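Local coordinates for COPII coat assembly protein SEC16 (Saccharomyces cerevisiae, PDB 3MZK) that helps initiate assembly of the COPII coat that forms transport vesicles and selects cargo at the endoplasmic reticulum, and also takes part in autophagy, at residues M100-L105 with A297-I302; V306-E311 with S353-Q358; F321-N326 with L334-Y339. All coordinates share one frame; numbering follows the deposited sequence.

Interaction 1 of 3, residues M100-L105 with A297-I302; sequences MTIWQL and ASTLFI
Leu105 and Ile302 meet through methyl groups at the heart of this contact between two helical segments that run in nearly the same direction. The axes of 101-105 and 297-302 are 13° from parallel and 10.5 Å apart at their closest, and no hydrogen bond crosses between them, so the contact rests on carbon packing. Leu105 carries CG anti to the backbone N (chi1 174°), which turns its isobutyl end toward the other helix, where CD2 meets CG2 of Ile302 and the two side chains lie alongside each other, pointing opposite ways. CD2 of Leu105 also reaches CG2 of Thr299, at 4.1 Å. CG2 of Thr299 in turn meets CG2 of Thr101 at 3.9 Å, the two side chains crossing at about a right angle. OG1 of Thr299 is hydrogen-bonded to O of Ala295 one turn back and also touches CG1 of Ile102, 3.6 Å away. The hydroxyl of Thr101 bonds to OD1 of Asp99, and its methyl faces the contact. Ile102 extends its CG2 to CD1 of Ile302, 4.2 Å apart. This buried contact sets helix 101-111 against helix 294-303, distant in sequence, in what is probably the helical body of an ACE1-like Sec16 domain. Helix 252-261 adds Lys253 against Thr101 and Trp252 against Thr299, helix 77-94 packs behind Met100 and Trp103, and loop residue Ile324 touches both Ile102 and Ile302.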
loop_
_atom_site.group_PDB
_atom_site.type_symbol
_atom_site.label_atom_id
_atom_site.label_comp_id
_atom_site.label_asym_id
_atom_site.label_seq_id
_atom_site.Cartn_x
_atom_site.Cartn_y
_atom_site.Cartn_z
ATOM N N MET B 100 -20.754 31.914 9.185
ATOM C CA MET B 100 -21.448 31.153 8.153
ATOM C C MET B 100 -20.618 30.005 7.586
ATOM O O MET B 100 -21.010 29.386 6.601
ATOM C CB MET B 100 -21.872 32.089 7.025
ATOM C CG MET B 100 -22.610 33.333 7.500
ATOM S SD MET B 100 -24.252 32.970 8.135
ATOM C CE MET B 100 -25.011 32.221 6.697
ATOM N N THR B 101 -19.477 29.723 8.212
ATOM C CA THR B 101 -18.604 28.645 7.770
ATOM C C THR B 101 -19.360 27.338 7.506
ATOM O O THR B 101 -19.334 26.814 6.390
ATOM C CB THR B 101 -17.479 28.374 8.791
ATOM O OG1 THR B 101 -16.671 29.549 8.947
ATOM C CG2 THR B 101 -16.600 27.211 8.331
ATOM N N ILE B 102 -20.024 26.817 8.536
ATOM C CA ILE B 102 -20.747 25.550 8.431
ATOM C C ILE B 102 -21.848 25.593 7.376
ATOM O O ILE B 102 -22.017 24.652 6.598
ATOM C CB ILE B 102 -21.360 25.142 9.784
ATOM C CG1 ILE B 102 -20.255 24.802 10.784
ATOM C CG2 ILE B 102 -22.306 23.962 9.616
ATOM C CD1 ILE B 102 -20.751 24.669 12.198
ATOM N N TRP B 103 -22.607 26.683 7.365
ATOM C CA TRP B 103 -23.615 26.890 6.337
ATOM C C TRP B 103 -23.008 26.681 4.952
ATOM O O TRP B 103 -23.465 25.844 4.172
ATOM C CB TRP B 103 -24.185 28.307 6.429
ATOM C CG TRP B 103 -25.283 28.471 7.430
ATOM C CD1 TRP B 103 -25.266 29.251 8.550
ATOM C CD2 TRP B 103 -26.570 27.845 7.398
ATOM N NE1 TRP B 103 -26.464 29.150 9.216
ATOM C CE2 TRP B 103 -27.280 28.291 8.530
ATOM C CE3 TRP B 103 -27.188 26.950 6.521
ATOM C CZ2 TRP B 103 -28.577 27.872 8.808
ATOM C CZ3 TRP B 103 -28.478 26.536 6.800
ATOM C CH2 TRP B 103 -29.159 26.998 7.933
ATOM N N GLN B 104 -21.962 27.447 4.665
ATOM C CA GLN B 104 -21.357 27.470 3.342
ATOM C C GLN B 104 -20.610 26.183 3.018
ATOM O O GLN B 104 -20.537 25.773 1.855
ATOM C CB GLN B 104 -20.435 28.683 3.212
ATOM C CG GLN B 104 -21.190 30.003 3.194
ATOM C CD GLN B 104 -20.299 31.199 3.445
ATOM O OE1 GLN B 104 -19.324 31.121 4.194
ATOM N NE2 GLN B 104 -20.633 32.318 2.820
ATOM N N LEU B 105 -20.054 25.549 4.044
ATOM C CA LEU B 105 -19.357 24.285 3.860
ATOM C C LEU B 105 -20.325 23.211 3.385
ATOM O O LEU B 105 -20.056 22.504 2.411
ATOM C CB LEU B 105 -18.691 23.853 5.160
ATOM C CG LEU B 105 -18.045 22.469 5.133
ATOM C CD1 LEU B 105 -17.026 22.389 4.015
ATOM C CD2 LEU B 105 -17.403 22.147 6.478
ATOM N N ALA B 297 -14.833 22.061 16.078
ATOM C CA ALA B 297 -14.702 20.613 15.984
ATOM C C ALA B 297 -15.606 20.030 14.906
ATOM O O ALA B 297 -15.162 19.249 14.073
ATOM C CB ALA B 297 -14.997 19.971 17.325
ATOM N N SER B 298 -16.874 20.415 14.923
ATOM C CA SER B 298 -17.843 19.910 13.954
ATOM C C SER B 298 -17.473 20.285 12.529
ATOM O O SER B 298 -17.705 19.516 11.600
ATOM C CB SER B 298 -19.252 20.421 14.272
ATOM O OG SER B 298 -19.760 19.797 15.432
ATOM N N THR B 299 -16.908 21.475 12.357
ATOM C CA THR B 299 -16.422 21.897 11.046
ATOM C C THR B 299 -15.395 20.883 10.524
ATOM O O THR B 299 -15.528 20.374 9.410
ATOM C CB THR B 299 -15.813 23.318 11.095
ATOM O OG1 THR B 299 -16.773 24.234 11.634
ATOM C CG2 THR B 299 -15.416 23.788 9.714
ATOM N N LEU B 300 -14.392 20.570 11.341
ATOM C CA LEU B 300 -13.370 19.601 10.942
ATOM C C LEU B 300 -13.960 18.231 10.627
ATOM O O LEU B 300 -13.571 17.603 9.644
ATOM C CB LEU B 300 -12.264 19.478 11.996
ATOM C CG LEU B 300 -11.652 20.797 12.481
ATOM C CD1 LEU B 300 -10.304 20.557 13.140
ATOM C CD2 LEU B 300 -11.519 21.786 11.334
ATOM N N PHE B 301 -14.901 17.775 11.450
ATOM C CA PHE B 301 -15.534 16.468 11.255
ATOM C C PHE B 301 -16.311 16.415 9.945
ATOM O O PHE B 301 -16.296 15.398 9.244
ATOM C CB PHE B 301 -16.464 16.125 12.428
ATOM C CG PHE B 301 -15.749 15.911 13.730
ATOM C CD1 PHE B 301 -14.436 15.467 13.754
ATOM C CD2 PHE B 301 -16.389 16.164 14.936
ATOM C CE1 PHE B 301 -13.772 15.268 14.961
ATOM C CE2 PHE B 301 -15.731 15.968 16.149
ATOM C CZ PHE B 301 -14.421 15.518 16.161
ATOM N N ILE B 302 -16.991 17.513 9.629
ATOM C CA ILE B 302 -17.716 17.640 8.368
ATOM C C ILE B 302 -16.773 17.528 7.168
ATOM O O ILE B 302 -17.011 16.744 6.241
ATOM C CB ILE B 302 -18.462 18.981 8.299
ATOM C CG1 ILE B 302 -19.610 18.994 9.310
ATOM C CG2 ILE B 302 -18.990 19.228 6.899
ATOM C CD1 ILE B 302 -20.157 20.379 9.609
#

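Interaction 2 of 3, residues V306-E311 with S353-Q358; sequences VPLSNE and SSILPQ
Leu308 and Ser309 form an extended, irregular backbone that passes closest to the short 3-10 segment 353-355 at Ser309 and Ser354, whose CA atoms are 5.1 Å apart. Ser354 carries the polar part of the contact. Its OG sits between its own N and carbonyl carbon (chi1 64°), a rotamer that directs the hydroxyl at the loop, where it gives a weak hydrogen bond to O of Leu308 at 3.2 Å. CB of Ser354 lies against the CA of Ser309, 3.7 Å away, and ND2 of the exposed Asn310 approaches that same CB at 3.9 Å. The 3-10 segment leads straight into helix 356-368, one of the helices of the alpha-helical Sec16 Sec23-binding domain, so the contact joins the loop after helix 294-303 to the start of that helix. Ser309 turns its CB away from segment 353-358 and uses its OG within the loop, accepting from N of Glu311 at 3.1 Å in an ST turn, while its backbone is hydrogen-bonded to Phe321. On the buried side Leu308 and Ile355 cross at about a right angle, CD1 of the leucine meeting CG2 of the isoleucine at 3.9 Å. Leu308 also touches Phe352 and Tyr339, and Ile355 packs on Glu340 of helix 330-344.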
loop_
_atom_site.group_PDB
_atom_site.type_symbol
_atom_site.label_atom_id
_atom_site.label_comp_id
_atom_site.label_asym_id
_atom_site.label_seq_id
_atom_site.Cartn_x
_atom_site.Cartn_y
_atom_site.Cartn_z
ATOM N N VAL B 306 -16.724 12.651 8.663
ATOM C CA VAL B 306 -16.919 11.747 9.787
ATOM C C VAL B 306 -18.405 11.476 9.985
ATOM O O VAL B 306 -19.217 12.396 9.970
ATOM C CB VAL B 306 -16.329 12.329 11.078
ATOM C CG1 VAL B 306 -16.709 11.464 12.269
ATOM C CG2 VAL B 306 -14.816 12.470 10.957
ATOM N N PRO B 307 -18.770 10.205 10.166
ATOM C CA PRO B 307 -20.190 9.857 10.329
ATOM C C PRO B 307 -20.791 10.383 11.640
ATOM O O PRO B 307 -20.102 10.445 12.662
ATOM C CB PRO B 307 -20.180 8.320 10.339
ATOM C CG PRO B 307 -18.825 7.916 9.823
ATOM C CD PRO B 307 -17.893 9.022 10.189
ATOM N N LEU B 308 -22.067 10.762 11.595
ATOM C CA LEU B 308 -22.819 11.097 12.800
ATOM C C LEU B 308 -23.280 9.813 13.481
ATOM O O LEU B 308 -24.002 9.017 12.884
ATOM C CB LEU B 308 -24.034 11.965 12.460
ATOM C CG LEU B 308 -23.790 13.440 12.115
ATOM C CD1 LEU B 308 -25.097 14.161 11.829
ATOM C CD2 LEU B 308 -23.038 14.149 13.234
ATOM N N SER B 309 -22.856 9.611 14.725
ATOM C CA SER B 309 -23.238 8.422 15.483
ATOM C C SER B 309 -22.942 8.587 16.970
ATOM O O SER B 309 -22.588 9.676 17.427
ATOM C CB SER B 309 -22.500 7.189 14.958
ATOM O OG SER B 309 -21.175 7.142 15.460
ATOM N N ASN B 310 -23.082 7.494 17.716
ATOM C CA ASN B 310 -22.792 7.479 19.146
ATOM C C ASN B 310 -21.386 6.972 19.445
ATOM O O ASN B 310 -20.879 7.132 20.556
ATOM C CB ASN B 310 -23.808 6.612 19.889
ATOM C CG ASN B 310 -25.220 7.138 19.771
ATOM O OD1 ASN B 310 -25.543 8.203 20.302
ATOM N ND2 ASN B 310 -26.078 6.389 19.081
ATOM N N GLU B 311 -20.764 6.348 18.451
ATOM C CA GLU B 311 -19.436 5.780 18.631
ATOM C C GLU B 311 -18.387 6.884 18.624
ATOM O O GLU B 311 -18.539 7.884 17.927
ATOM C CB GLU B 311 -19.145 4.753 17.535
ATOM N N SER B 353 -28.795 6.571 12.248
ATOM C CA SER B 353 -29.767 6.236 13.277
ATOM C C SER B 353 -29.710 7.233 14.428
ATOM O O SER B 353 -30.738 7.584 15.009
ATOM C CB SER B 353 -29.501 4.829 13.808
ATOM O OG SER B 353 -29.630 3.874 12.776
ATOM N N SER B 354 -28.507 7.689 14.754
ATOM C CA SER B 354 -28.311 8.531 15.926
ATOM C C SER B 354 -29.119 9.828 15.878
ATOM O O SER B 354 -29.333 10.461 16.910
ATOM C CB SER B 354 -26.827 8.844 16.127
ATOM O OG SER B 354 -26.322 9.603 15.046
ATOM N N ILE B 355 -29.568 10.221 14.689
ATOM C CA ILE B 355 -30.298 11.476 14.550
ATOM C C ILE B 355 -31.804 11.303 14.340
ATOM O O ILE B 355 -32.533 12.289 14.222
ATOM C CB ILE B 355 -29.727 12.372 13.423
ATOM C CG1 ILE B 355 -30.105 11.822 12.049
ATOM C CG2 ILE B 355 -28.228 12.526 13.571
ATOM C CD1 ILE B 355 -30.004 12.843 10.951
ATOM N N LEU B 356 -32.275 10.062 14.295
ATOM C CA LEU B 356 -33.711 9.812 14.180
ATOM C C LEU B 356 -34.511 10.517 15.279
ATOM O O LEU B 356 -35.538 11.140 15.003
ATOM C CB LEU B 356 -34.011 8.313 14.164
ATOM C CG LEU B 356 -33.775 7.636 12.812
ATOM C CD1 LEU B 356 -33.664 6.123 12.950
ATOM C CD2 LEU B 356 -34.881 8.016 11.841
ATOM N N PRO B 357 -34.049 10.419 16.535
ATOM C CA PRO B 357 -34.715 11.178 17.594
ATOM C C PRO B 357 -34.830 12.654 17.237
ATOM O O PRO B 357 -35.883 13.247 17.458
ATOM C CB PRO B 357 -33.775 10.993 18.781
ATOM C CG PRO B 357 -33.181 9.660 18.548
ATOM C CD PRO B 357 -32.986 9.556 17.073
ATOM N N GLN B 358 -33.772 13.232 16.680
ATOM C CA GLN B 358 -33.778 14.651 16.345
ATOM C C GLN B 358 -34.812 14.950 15.271
ATOM O O GLN B 358 -35.424 16.010 15.283
ATOM C CB GLN B 358 -32.395 15.119 15.894
ATOM C CG GLN B 358 -32.254 16.630 15.793
ATOM C CD GLN B 358 -30.872 17.060 15.311
ATOM O OE1 GLN B 358 -30.240 17.939 15.900
ATOM N NE2 GLN B 358 -30.405 16.446 14.230
#

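Interaction 3 of 3, residues F321-N326 with L334-Y339; sequences FESIGN and LWDEIY
Ile324 and Asp336 join a connecting loop to the helix that follows it, 330-344, within the alpha-helical Sec16 Sec23-binding domain. Asp336 holds the loop by its backbone: N of Ile324 donates to OD1 at 2.8 Å, a nearly straight bond (167°) that uses the syn lone pair of the carboxylate. The other oxygen, OD2, lies near CB of Ser323 and receives NE2 of Gln358 from helix 356-368, so the buried carboxylate is gripped from two separate parts of the chain. With an alanine here, the amide of Ile324 and NE2 of Gln358 would probably lose their acceptor, and the loop could shift on the helix. Ile324 spreads its branches over the helix surface. CG2, anti to the backbone N, reaches CE3 of Trp335 at 3.6 Å, and CD1, at the end of the other branch, lies 3.8 Å from CB of Tyr339. O of Ile324 lies at the edge of the Trp335 ring, in its plane. Phe321 approaches Tyr339 obliquely, CE1 to CE2 at 3.9 Å, while the hydroxyl of Tyr339 bonds to O of Val306. Asn326 is contacted by the chain of another protein in the assembly, including backbone hydrogen bonding. Within the loop, OG of Ser323 donates to O of Gly325 at 2.8 Å, arriving nearly along the C=O axis with an angle of 162° at the oxygen.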
loop_
_atom_site.group_PDB
_atom_site.type_symbol
_atom_site.label_atom_id
_atom_site.label_comp_id
_atom_site.label_asym_id
_atom_site.label_seq_id
_atom_site.Cartn_x
_atom_site.Cartn_y
_atom_site.Cartn_z
ATOM N N PHE B 321 -19.141 12.419 17.792
ATOM C CA PHE B 321 -19.740 13.317 16.811
ATOM C C PHE B 321 -21.209 12.968 16.685
ATOM O O PHE B 321 -21.598 12.204 15.801
ATOM C CB PHE B 321 -19.066 13.183 15.448
ATOM C CG PHE B 321 -19.463 14.251 14.463
ATOM C CD1 PHE B 321 -19.408 14.008 13.092
ATOM C CD2 PHE B 321 -19.869 15.502 14.905
ATOM C CE1 PHE B 321 -19.765 14.990 12.179
ATOM C CE2 PHE B 321 -20.233 16.492 14.004
ATOM C CZ PHE B 321 -20.184 16.240 12.639
ATOM N N GLU B 322 -22.017 13.544 17.575
ATOM C CA GLU B 322 -23.427 13.188 17.732
ATOM C C GLU B 322 -24.327 14.084 16.880
ATOM O O GLU B 322 -25.331 13.628 16.328
ATOM C CB GLU B 322 -23.813 13.291 19.215
ATOM C CG GLU B 322 -25.116 12.613 19.618
ATOM C CD GLU B 322 -25.413 12.753 21.113
ATOM O OE1 GLU B 322 -24.596 13.367 21.835
ATOM O OE2 GLU B 322 -26.467 12.253 21.566
ATOM N N SER B 323 -23.948 15.355 16.762
ATOM C CA SER B 323 -24.717 16.329 15.992
ATOM C C SER B 323 -23.890 17.569 15.667
ATOM O O SER B 323 -22.958 17.921 16.391
ATOM C CB SER B 323 -25.936 16.765 16.785
ATOM O OG SER B 323 -25.520 17.422 17.970
ATOM N N ILE B 324 -24.249 18.243 14.585
ATOM C CA ILE B 324 -23.590 19.488 14.211
ATOM C C ILE B 324 -24.170 20.642 15.036
ATOM O O ILE B 324 -25.299 21.075 14.808
ATOM C CB ILE B 324 -23.719 19.750 12.692
ATOM C CG1 ILE B 324 -23.258 18.514 11.912
ATOM C CG2 ILE B 324 -22.917 20.974 12.278
ATOM C CD1 ILE B 324 -23.416 18.635 10.429
ATOM N N GLY B 325 -23.396 21.122 16.006
ATOM C CA GLY B 325 -23.915 22.065 16.979
ATOM C C GLY B 325 -24.866 21.393 17.964
ATOM O O GLY B 325 -25.248 20.229 17.782
ATOM N N ASN B 326 -25.249 22.122 19.011
ATOM C CA ASN B 326 -26.169 21.582 20.010
ATOM C C ASN B 326 -27.430 21.018 19.382
ATOM O O ASN B 326 -28.152 21.719 18.658
ATOM C CB ASN B 326 -26.549 22.632 21.052
ATOM C CG ASN B 326 -27.485 22.081 22.109
ATOM O OD1 ASN B 326 -28.683 21.918 21.870
ATOM N ND2 ASN B 326 -26.944 21.785 23.284
ATOM N N LEU B 334 -31.394 21.113 10.923
ATOM C CA LEU B 334 -31.278 21.237 9.478
ATOM C C LEU B 334 -29.901 20.796 8.978
ATOM O O LEU B 334 -29.796 19.998 8.044
ATOM C CB LEU B 334 -31.582 22.675 9.045
ATOM C CG LEU B 334 -32.953 23.213 9.468
ATOM C CD1 LEU B 334 -33.114 24.669 9.087
ATOM C CD2 LEU B 334 -34.080 22.387 8.869
ATOM N N TRP B 335 -28.847 21.313 9.599
ATOM C CA TRP B 335 -27.499 20.893 9.248
ATOM C C TRP B 335 -27.387 19.376 9.279
ATOM O O TRP B 335 -26.929 18.765 8.313
ATOM C CB TRP B 335 -26.471 21.506 10.190
ATOM C CG TRP B 335 -26.290 22.963 9.986
ATOM C CD1 TRP B 335 -26.632 23.682 8.880
ATOM C CD2 TRP B 335 -25.731 23.895 10.915
ATOM N NE1 TRP B 335 -26.313 25.006 9.060
ATOM C CE2 TRP B 335 -25.758 25.163 10.303
ATOM C CE3 TRP B 335 -25.208 23.779 12.209
ATOM C CZ2 TRP B 335 -25.281 26.308 10.936
ATOM C CZ3 TRP B 335 -24.733 24.917 12.837
ATOM C CH2 TRP B 335 -24.773 26.165 12.201
ATOM N N ASP B 336 -27.813 18.767 10.382
ATOM C CA ASP B 336 -27.727 17.320 10.513
ATOM C C ASP B 336 -28.439 16.583 9.386
ATOM O O ASP B 336 -27.914 15.602 8.857
ATOM C CB ASP B 336 -28.240 16.854 11.871
ATOM C CG ASP B 336 -27.242 17.107 12.982
ATOM O OD1 ASP B 336 -26.050 17.292 12.663
ATOM O OD2 ASP B 336 -27.645 17.117 14.168
ATOM N N GLU B 337 -29.621 17.052 9.001
ATOM C CA GLU B 337 -30.355 16.379 7.931
ATOM C C GLU B 337 -29.717 16.598 6.560
ATOM O O GLU B 337 -29.694 15.695 5.725
ATOM C CB GLU B 337 -31.828 16.785 7.909
ATOM C CG GLU B 337 -32.620 16.030 6.859
ATOM C CD GLU B 337 -34.114 16.149 7.050
ATOM O OE1 GLU B 337 -34.544 16.727 8.070
ATOM O OE2 GLU B 337 -34.857 15.654 6.175
ATOM N N ILE B 338 -29.198 17.800 6.336
ATOM C CA ILE B 338 -28.472 18.102 5.106
ATOM C C ILE B 338 -27.199 17.262 4.995
ATOM O O ILE B 338 -26.910 16.680 3.942
ATOM C CB ILE B 338 -28.116 19.596 5.027
ATOM C CG1 ILE B 338 -29.394 20.424 4.856
ATOM C CG2 ILE B 338 -27.130 19.853 3.889
ATOM C CD1 ILE B 338 -29.182 21.922 4.884
ATOM N N TYR B 339 -26.447 17.197 6.089
ATOM C CA TYR B 339 -25.241 16.382 6.148
ATOM C C TYR B 339 -25.582 14.928 5.843
ATOM O O TYR B 339 -24.809 14.227 5.194
ATOM C CB TYR B 339 -24.594 16.508 7.527
ATOM C CG TYR B 339 -23.210 15.917 7.643
ATOM C CD1 TYR B 339 -22.192 16.305 6.775
ATOM C CD2 TYR B 339 -22.907 14.996 8.642
ATOM C CE1 TYR B 339 -20.911 15.773 6.883
ATOM C CE2 TYR B 339 -21.631 14.459 8.761
ATOM C CZ TYR B 339 -20.638 14.853 7.878
ATOM O OH TYR B 339 -19.372 14.326 7.987
#

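Overall arrangement
All three involve the region from helix 294-303 to helix 356-368; interaction 1 adds helix 101-111 from much earlier in the chain. Interaction 1 closes before the other two open, and interaction 3 is nested inside the loop closed by interaction 2. The centres of interactions 2 and 3 lie about 9 Å apart, those of 1 and 3 about 10 Å, and those of 1 and 2 about 17 Å, which places interaction 3 in the middle. The set packs helix 101-111 against helix 294-303 and, through Ile102 and the edge-to-face pair Trp103 and Trp335, against helix 330-344, consistent with an ACE1-like helical unit in which an early helix packs among later ones.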